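Long-range contacts in putative secreted endoglycosylceramidase (Rhodococcus hoagii, PDB 6JYZ), which probably hydrolyses O-glycosidic bonds, acting as an endogalactosylceramidase, a secreted glycosidase of glycoside hydrolase family 5: residues 139-144 / 165-170; 147-152 / 370-375. All coordinates share one frame; numbering follows the deposited sequence.

Contact 1 (139-144 / 165-170); sequences QDCPPL and TTCNIG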
ATOM      1  N   GLN A 139      34.063  -2.946   4.591  1.00 16.58           N
ATOM      2  CA  GLN A 139      33.750  -3.968   5.597  1.00 16.04           C
ATOM      3  C   GLN A 139      33.378  -5.229   4.843  1.00 15.58           C
ATOM      4  O   GLN A 139      32.520  -5.226   3.954  1.00 16.09           O
ATOM      5  CB  GLN A 139      32.509  -3.518   6.396  1.00 15.38           C
ATOM      6  CG  GLN A 139      31.961  -4.596   7.360  1.00 15.35           C
ATOM      7  CD  GLN A 139      32.942  -4.940   8.461  1.00 16.27           C
ATOM      8  OE1 GLN A 139      33.392  -4.068   9.178  1.00 21.94           O
ATOM      9  NE2 GLN A 139      33.223  -6.197   8.610  1.00 14.79           N
ATOM     10  N   ASP A 140      33.999  -6.361   5.157  1.00 14.49           N
ATOM     11  CA  ASP A 140      33.677  -7.673   4.615  1.00 14.76           C
ATOM     12  C   ASP A 140      32.544  -8.343   5.418  1.00 14.28           C
ATOM     13  O   ASP A 140      32.130  -7.931   6.493  1.00 14.88           O
ATOM     14  CB  ASP A 140      34.932  -8.582   4.662  1.00 16.19           C
ATOM     15  CG  ASP A 140      36.066  -8.127   3.746  1.00 22.27           C
ATOM     16  OD1 ASP A 140      35.840  -7.269   2.864  1.00 25.11           O
ATOM     17  OD2 ASP A 140      37.172  -8.710   3.931  1.00 27.35           O
ATOM     18  N   CYS A 141      32.023  -9.376   4.751  1.00 17.50           N
ATOM     19  CA  CYS A 141      30.994 -10.213   5.325  1.00 16.82           C
ATOM     20  C   CYS A 141      31.548 -11.460   5.977  1.00 16.56           C
ATOM     21  O   CYS A 141      32.575 -12.019   5.552  1.00 17.82           O
ATOM     22  CB  CYS A 141      30.089 -10.731   4.226  1.00 17.31           C
ATOM     23  SG  CYS A 141      29.019  -9.377   3.681  1.00 21.07           S
ATOM     24  N   PRO A 142      30.866 -11.967   6.982  1.00 16.15           N
ATOM     25  CA  PRO A 142      31.156 -13.292   7.459  1.00 18.52           C
ATOM     26  C   PRO A 142      30.997 -14.222   6.273  1.00 17.37           C
ATOM     27  O   PRO A 142      30.232 -14.020   5.342  1.00 16.95           O
ATOM     28  CB  PRO A 142      30.073 -13.584   8.514  1.00 22.90           C
ATOM     29  CG  PRO A 142      29.679 -12.169   8.999  1.00 22.94           C
ATOM     30  CD  PRO A 142      29.724 -11.357   7.716  1.00 18.83           C
ATOM     31  N   PRO A 143      31.748 -15.344   6.365  1.00 19.46           N
ATOM     32  CA  PRO A 143      31.518 -16.467   5.530  1.00 21.56           C
ATOM     33  C   PRO A 143      30.018 -16.747   5.497  1.00 18.66           C
ATOM     34  O   PRO A 143      29.261 -16.680   6.462  1.00 21.90           O
ATOM     35  CB  PRO A 143      32.316 -17.599   6.217  1.00 22.93           C
ATOM     36  CG  PRO A 143      33.325 -16.917   7.057  1.00 22.90           C
ATOM     37  CD  PRO A 143      32.597 -15.684   7.530  1.00 19.38           C
ATOM     38  N   LEU A 144      29.693 -17.052   4.283  1.00 15.39           N
ATOM     39  CA  LEU A 144      28.429 -17.621   3.860  1.00 13.83           C
ATOM     40  C   LEU A 144      27.360 -16.549   3.651  1.00 15.48           C
ATOM     41  O   LEU A 144      26.256 -16.876   3.209  1.00 17.33           O
ATOM     42  CB  LEU A 144      27.889 -18.714   4.797  1.00 15.86           C
ATOM     43  CG  LEU A 144      28.912 -19.816   5.096  1.00 17.81           C
ATOM     44  CD1 LEU A 144      28.283 -20.828   6.073  1.00 19.88           C
ATOM     45  CD2 LEU A 144      29.352 -20.465   3.807  1.00 19.80           C
ATOM     46  N   THR A 165      26.287  -8.014  12.241  1.00 10.88           N
ATOM     47  CA  THR A 165      26.622  -7.856  10.840  1.00 11.15           C
ATOM     48  C   THR A 165      25.410  -7.438  10.001  1.00 10.78           C
ATOM     49  O   THR A 165      24.291  -7.919  10.203  1.00 10.17           O
ATOM     50  CB  THR A 165      27.236  -9.155  10.291  1.00 10.62           C
ATOM     51  OG1 THR A 165      27.530  -8.931   8.906  1.00 12.19           O
ATOM     52  CG2 THR A 165      26.361 -10.353  10.378  1.00 11.43           C
ATOM     53  N   THR A 166      25.704  -6.529   9.091  1.00 11.17           N
ATOM     54  CA  THR A 166      24.739  -6.047   8.096  1.00 10.28           C
ATOM     55  C   THR A 166      24.632  -6.965   6.897  1.00 11.41           C
ATOM     56  O   THR A 166      23.809  -6.727   5.989  1.00 12.07           O
ATOM     57  CB  THR A 166      25.131  -4.647   7.613  1.00 11.05           C
ATOM     58  OG1 THR A 166      26.428  -4.745   7.006  1.00 12.94           O
ATOM     59  CG2 THR A 166      25.154  -3.679   8.763  1.00 12.53           C
ATOM     60  N   CYS A 167      25.428  -8.014   6.826  1.00 11.16           N
ATOM     61  CA  CYS A 167      25.325  -8.980   5.733  1.00 11.76           C
ATOM     62  C   CYS A 167      24.178  -9.923   5.938  1.00 12.01           C
ATOM     63  O   CYS A 167      23.626 -10.017   7.035  1.00 13.63           O
ATOM     64  CB  CYS A 167      26.653  -9.699   5.593  1.00 12.46           C
ATOM     65  SG  CYS A 167      28.025  -8.521   5.348  1.00 14.99           S
ATOM     66  N   ASN A 168      23.725 -10.552   4.877  1.00 11.17           N
ATOM     67  CA  ASN A 168      22.499 -11.342   4.950  1.00 10.87           C
ATOM     68  C   ASN A 168      22.619 -12.733   4.324  1.00 11.61           C
ATOM     69  O   ASN A 168      23.598 -13.031   3.628  1.00 13.00           O
ATOM     70  CB  ASN A 168      21.335 -10.540   4.324  1.00 11.69           C
ATOM     71  CG  ASN A 168      21.592 -10.152   2.898  1.00 13.28           C
ATOM     72  OD1 ASN A 168      21.950 -11.010   2.097  1.00 13.70           O
ATOM     73  ND2 ASN A 168      21.388  -8.889   2.543  1.00 13.54           N
ATOM     74  N   ILE A 169      21.607 -13.549   4.622  1.00 12.21           N
ATOM     75  CA  ILE A 169      21.564 -14.892   4.024  1.00 14.33           C
ATOM     76  C   ILE A 169      20.916 -14.798   2.641  1.00 13.86           C
ATOM     77  O   ILE A 169      19.765 -14.340   2.480  1.00 14.75           O
ATOM     78  CB  ILE A 169      20.804 -15.841   4.934  1.00 14.49           C
ATOM     79  CG1 ILE A 169      21.571 -16.006   6.234  1.00 15.39           C
ATOM     80  CG2 ILE A 169      20.619 -17.232   4.281  1.00 16.67           C
ATOM     81  CD1 ILE A 169      20.843 -16.906   7.289  1.00 19.04           C
ATOM     82  N   GLY A 170      21.686 -15.135   1.609  1.00 14.97           N
ATOM     83  CA  GLY A 170      21.100 -15.322   0.269  1.00 15.26           C
ATOM     84  C   GLY A 170      20.769 -14.025  -0.450  1.00 17.63           C
ATOM     85  O   GLY A 170      20.095 -14.081  -1.462  1.00 18.61           O
TER
HETATM   86  O   HOH W   1      29.947  -7.601   8.444  1.00 16.35           O
HETATM   87  O   HOH W   2      24.270 -16.233   1.558  1.00 23.53           O
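The disulfide between C141 and C167 joins two irregular parts of the long loop that runs from strand 119-124 to helix 177-187, closing a ring around residues without helix or strand. C141 SG and C167 SG are bonded at 2.1 Å, with chi3 of -81°, a left-handed twist that brings C141 CB to 3.8 Å from C167 CB. Each sulfur stands beside its own backbone N and points away from its carbonyl carbon. C141 remains partly exposed, whereas C167 is buried against T135 and L145.

Next to the bridge, P142 and T165 meet tip to tip. P142 CD reaches T165 OG1 at 3.5 Å, and P142 CG lies 4.0 Å from T165 CG2; P142 CD also brushes the sulfur of C167. The hydroxyl of T165 does double duty. With chi1 of 180°, OG1 is swung away from the N of T165 and comes forward along the chain, where it accepts the N-H of C167 at 3.1 Å from C167 N. This is an ST turn, and it ties T165 directly to the backbone of the bridging cysteine.

Water 1 makes one polar link between the segments, lying 2.8 Å from T165 OG1 and donating to D140 O. The same carbonyl is a double acceptor: the amide of Q139 bends forward, and NE2 donates to D140 O at 2.9 Å, on a lone pair in the carbonyl plane, with an N-H...O angle of 168° and with D140 O nearly in the amide plane of Q139. At the far end of the segments, water 2 bridges the two backbones, donating to L144 O at 2.7 Å and accepting from the N-H of G170.

Contact 2 (147-152 / 370-375); sequences RGIGWD and HAVKDG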
ATOM      1  N   ARG A 147      26.585  -9.245   0.956  1.00 14.10           N
ATOM      2  CA  ARG A 147      26.597  -7.858   1.387  1.00 13.22           C
ATOM      3  C   ARG A 147      25.189  -7.284   1.436  1.00 13.37           C
ATOM      4  O   ARG A 147      24.346  -7.596   0.569  1.00 15.79           O
ATOM      5  CB  ARG A 147      27.351  -6.996   0.364  1.00 16.57           C
ATOM      6  CG  ARG A 147      28.796  -7.491   0.260  1.00 17.65           C
ATOM      7  CD  ARG A 147      29.644  -6.553  -0.638  1.00 18.72           C
ATOM      8  NE  ARG A 147      29.863  -5.288   0.004  1.00 20.69           N
ATOM      9  CZ  ARG A 147      30.699  -5.058   1.059  1.00 20.44           C
ATOM     10  NH1 ARG A 147      31.352  -6.074   1.568  1.00 22.38           N
ATOM     11  NH2 ARG A 147      30.706  -3.870   1.598  1.00 22.84           N
ATOM     12  N   GLY A 148      24.884  -6.549   2.492  1.00 12.18           N
ATOM     13  CA  GLY A 148      23.627  -5.804   2.599  1.00 12.15           C
ATOM     14  C   GLY A 148      23.784  -4.409   2.000  1.00 11.79           C
ATOM     15  O   GLY A 148      24.868  -3.828   1.960  1.00 11.87           O
ATOM     16  N   ILE A 149      22.628  -3.821   1.627  1.00 10.97           N
ATOM     17  CA  ILE A 149      22.626  -2.420   1.203  1.00 11.23           C
ATOM     18  C   ILE A 149      21.597  -1.701   2.071  1.00 10.53           C
ATOM     19  O   ILE A 149      20.869  -2.315   2.855  1.00 11.14           O
ATOM     20  CB  ILE A 149      22.280  -2.252  -0.287  1.00 11.04           C
ATOM     21  CG1 ILE A 149      20.869  -2.744  -0.642  1.00 12.26           C
ATOM     22  CG2 ILE A 149      23.348  -2.968  -1.138  1.00 13.62           C
ATOM     23  CD1 ILE A 149      20.485  -2.490  -2.125  1.00 12.95           C
ATOM     24  N   GLY A 150      21.604  -0.373   2.007  1.00 10.79           N
ATOM     25  CA  GLY A 150      20.624   0.426   2.719  1.00 10.52           C
ATOM     26  C   GLY A 150      19.292   0.517   1.966  1.00 10.12           C
ATOM     27  O   GLY A 150      19.266   0.474   0.730  1.00 10.91           O
ATOM     28  N   TRP A 151      18.215   0.707   2.756  1.00  9.64           N
ATOM     29  CA  TRP A 151      16.874   0.732   2.180  1.00  9.67           C
ATOM     30  C   TRP A 151      16.156   2.012   2.594  1.00  9.73           C
ATOM     31  O   TRP A 151      16.568   3.090   2.142  1.00 11.17           O
ATOM     32  CB  TRP A 151      16.127  -0.568   2.546  1.00 10.47           C
ATOM     33  CG  TRP A 151      16.767  -1.768   1.907  1.00  9.90           C
ATOM     34  CD1 TRP A 151      17.821  -2.486   2.397  1.00 10.77           C
ATOM     35  CD2 TRP A 151      16.412  -2.326   0.645  1.00 11.12           C
ATOM     36  NE1 TRP A 151      18.149  -3.462   1.500  1.00 11.23           N
ATOM     37  CE2 TRP A 151      17.317  -3.392   0.413  1.00 10.82           C
ATOM     38  CE3 TRP A 151      15.376  -2.098  -0.283  1.00 12.15           C
ATOM     39  CZ2 TRP A 151      17.266  -4.179  -0.745  1.00 11.77           C
ATOM     40  CZ3 TRP A 151      15.346  -2.874  -1.433  1.00 12.56           C
ATOM     41  CH2 TRP A 151      16.269  -3.898  -1.642  1.00 12.54           C
ATOM     42  N   ASP A 152      15.135   1.926   3.416  1.00  9.66           N
ATOM     43  CA  ASP A 152      14.245   3.063   3.714  1.00  9.94           C
ATOM     44  C   ASP A 152      13.490   2.724   4.961  1.00  9.53           C
ATOM     45  O   ASP A 152      13.227   1.532   5.217  1.00  9.85           O
ATOM     46  CB  ASP A 152      13.278   3.351   2.553  1.00 10.50           C
ATOM     47  CG  ASP A 152      12.385   2.161   2.237  1.00 10.53           C
ATOM     48  OD1 ASP A 152      12.973   1.102   1.778  1.00 11.15           O
ATOM     49  OD2 ASP A 152      11.180   2.236   2.412  1.00 12.20           O
ATOM     50  N   HIS A 370      16.189  -1.536  -4.889  1.00 15.09           N
ATOM     51  CA  HIS A 370      15.795  -2.768  -5.542  1.00 16.40           C
ATOM     52  C   HIS A 370      16.643  -2.975  -6.787  1.00 16.65           C
ATOM     53  O   HIS A 370      17.017  -4.091  -7.112  1.00 21.06           O
ATOM     54  CB  HIS A 370      14.265  -2.796  -5.903  1.00 18.79           C
ATOM     55  CG  HIS A 370      13.241  -2.743  -4.784  1.00 16.87           C
ATOM     56  ND1 HIS A 370      12.857  -1.576  -4.120  1.00 20.12           N
ATOM     57  CD2 HIS A 370      12.615  -3.782  -4.121  1.00 16.72           C
ATOM     58  CE1 HIS A 370      11.939  -1.889  -3.176  1.00 19.74           C
ATOM     59  NE2 HIS A 370      11.818  -3.226  -3.181  1.00 18.79           N
ATOM     60  N   ALA A 371      16.916  -1.893  -7.554  1.00 15.14           N
ATOM     61  CA  ALA A 371      17.745  -1.949  -8.757  1.00 17.45           C
ATOM     62  C   ALA A 371      19.209  -2.126  -8.394  1.00 19.02           C
ATOM     63  O   ALA A 371      19.942  -2.847  -9.082  1.00 20.53           O
ATOM     64  CB  ALA A 371      17.557  -0.676  -9.608  1.00 17.51           C
ATOM     65  N   VAL A 372      19.663  -1.447  -7.340  1.00 16.67           N
ATOM     66  CA  VAL A 372      21.066  -1.542  -6.918  1.00 18.59           C
ATOM     67  C   VAL A 372      21.364  -2.978  -6.490  1.00 19.22           C
ATOM     68  O   VAL A 372      22.439  -3.513  -6.847  1.00 23.78           O
ATOM     69  CB  VAL A 372      21.365  -0.570  -5.763  1.00 17.44           C
ATOM     70  CG1 VAL A 372      22.779  -0.882  -5.162  1.00 18.87           C
ATOM     71  CG2 VAL A 372      21.304   0.865  -6.244  1.00 18.82           C
ATOM     72  N   LYS A 373      20.450  -3.624  -5.786  1.00 17.98           N
ATOM     73  CA  LYS A 373      20.678  -4.949  -5.232  1.00 24.20           C
ATOM     74  C   LYS A 373      21.009  -5.899  -6.372  1.00 28.79           C
ATOM     75  O   LYS A 373      21.841  -6.771  -6.180  1.00 36.55           O
ATOM     76  CB  LYS A 373      19.406  -5.486  -4.564  1.00 23.58           C
ATOM     77  CG  LYS A 373      19.527  -6.877  -3.931  1.00 31.89           C
ATOM     78  CD  LYS A 373      18.204  -7.405  -3.469  1.00 29.39           C
ATOM     79  CE  LYS A 373      18.080  -8.922  -3.539  1.00 36.59           C
ATOM     80  NZ  LYS A 373      19.368  -9.639  -3.472  1.00 39.65           N
ATOM     81  N   ASP A 374      20.333  -5.693  -7.505  1.00 28.34           N
ATOM     82  CA  ASP A 374      20.278  -6.645  -8.615  1.00 35.28           C
ATOM     83  C   ASP A 374      21.331  -6.316  -9.665  1.00 35.39           C
ATOM     84  O   ASP A 374      21.472  -7.069 -10.634  1.00 36.24           O
ATOM     85  CB  ASP A 374      18.878  -6.668  -9.242  1.00 37.93           C
ATOM     86  CG  ASP A 374      17.814  -7.409  -8.431  1.00 49.27           C
ATOM     87  OD1 ASP A 374      18.188  -8.209  -7.522  1.00 49.75           O
ATOM     88  OD2 ASP A 374      16.608  -7.192  -8.710  1.00 43.60           O
ATOM     89  N   GLY A 375      22.085  -5.225  -9.467  1.00 31.03           N
ATOM     90  CA  GLY A 375      23.050  -4.752 -10.451  1.00 29.46           C
ATOM     91  C   GLY A 375      22.345  -4.287 -11.727  1.00 32.94           C
ATOM     92  O   GLY A 375      22.877  -4.445 -12.814  1.00 32.94           O
TER
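H370 ND1 is held by a hydrogen bond to D368 OD1, which should restrain the rotation of the imidazole ring that W151 meets edge-on. The fold is the family 5 TIM barrel, a (beta/alpha)8 barrel, and both segments lie beyond the C-terminal ends of its strands: 147-152 follows strand 119-124, while helix 369-374, which carries 370-375, comes after strand 356-359. The contact therefore joins the loop after the third barrel strand to a short helix in the connection after the eighth, at the end of the barrel where family 5 enzymes carry their active site.

W151 and H370 form a T-shaped pair. The six-membered ring of W151 has its centroid 5.1 Å from that of H370, and the planes stand at 85°. W151 CZ3 sits over the centre of the imidazole face, 3.9 Å from H370 ND1; the same atom lies 3.8 Å from H370 N. W151 also makes a cation-pi contact with R173, and R173 touches H370 too.

I149 supplies the apolar part. Its CG1 stands between the backbone N and the carbonyl carbon (chi1 63°), bringing CD1 across to the helix, where it packs against V372 CG1 and K373 CB. I149 CD1 lies 4.1 Å from V372 CG1. It comes closer to the backbone, 3.8 Å from K373 N to I149 CD1. That CD1 also lies over one face of the W151 ring, offset toward its rim. The helix closes with a Schellman motif in which G375, at positive phi, donates from N to V372 O. K373 runs past the tryptophan to put NZ on G171 O, and on the way its CD lies at the edge of the indole, 4.3 Å from W151 CZ2.

Both contacts are surface contacts and use the loop after strand 119-124, but contact 1 stays within that loop while contact 2 fastens it to helix 369-374, 218 residues further on. Contact 1 is covalent and water-bridged, on the outer side, with its centre about 30 Å from the chain centre; contact 2, at about 21 Å, relies on aromatic and aliphatic contacts and lies nearer the centre of the chain. Their centres are about 14 Å apart and they touch directly: R147 NH1 probably hydrogen-bonds Q139 O at 2.8 Å, R147 N packs on C141 SG, and N168 ND2 packs on R147 O.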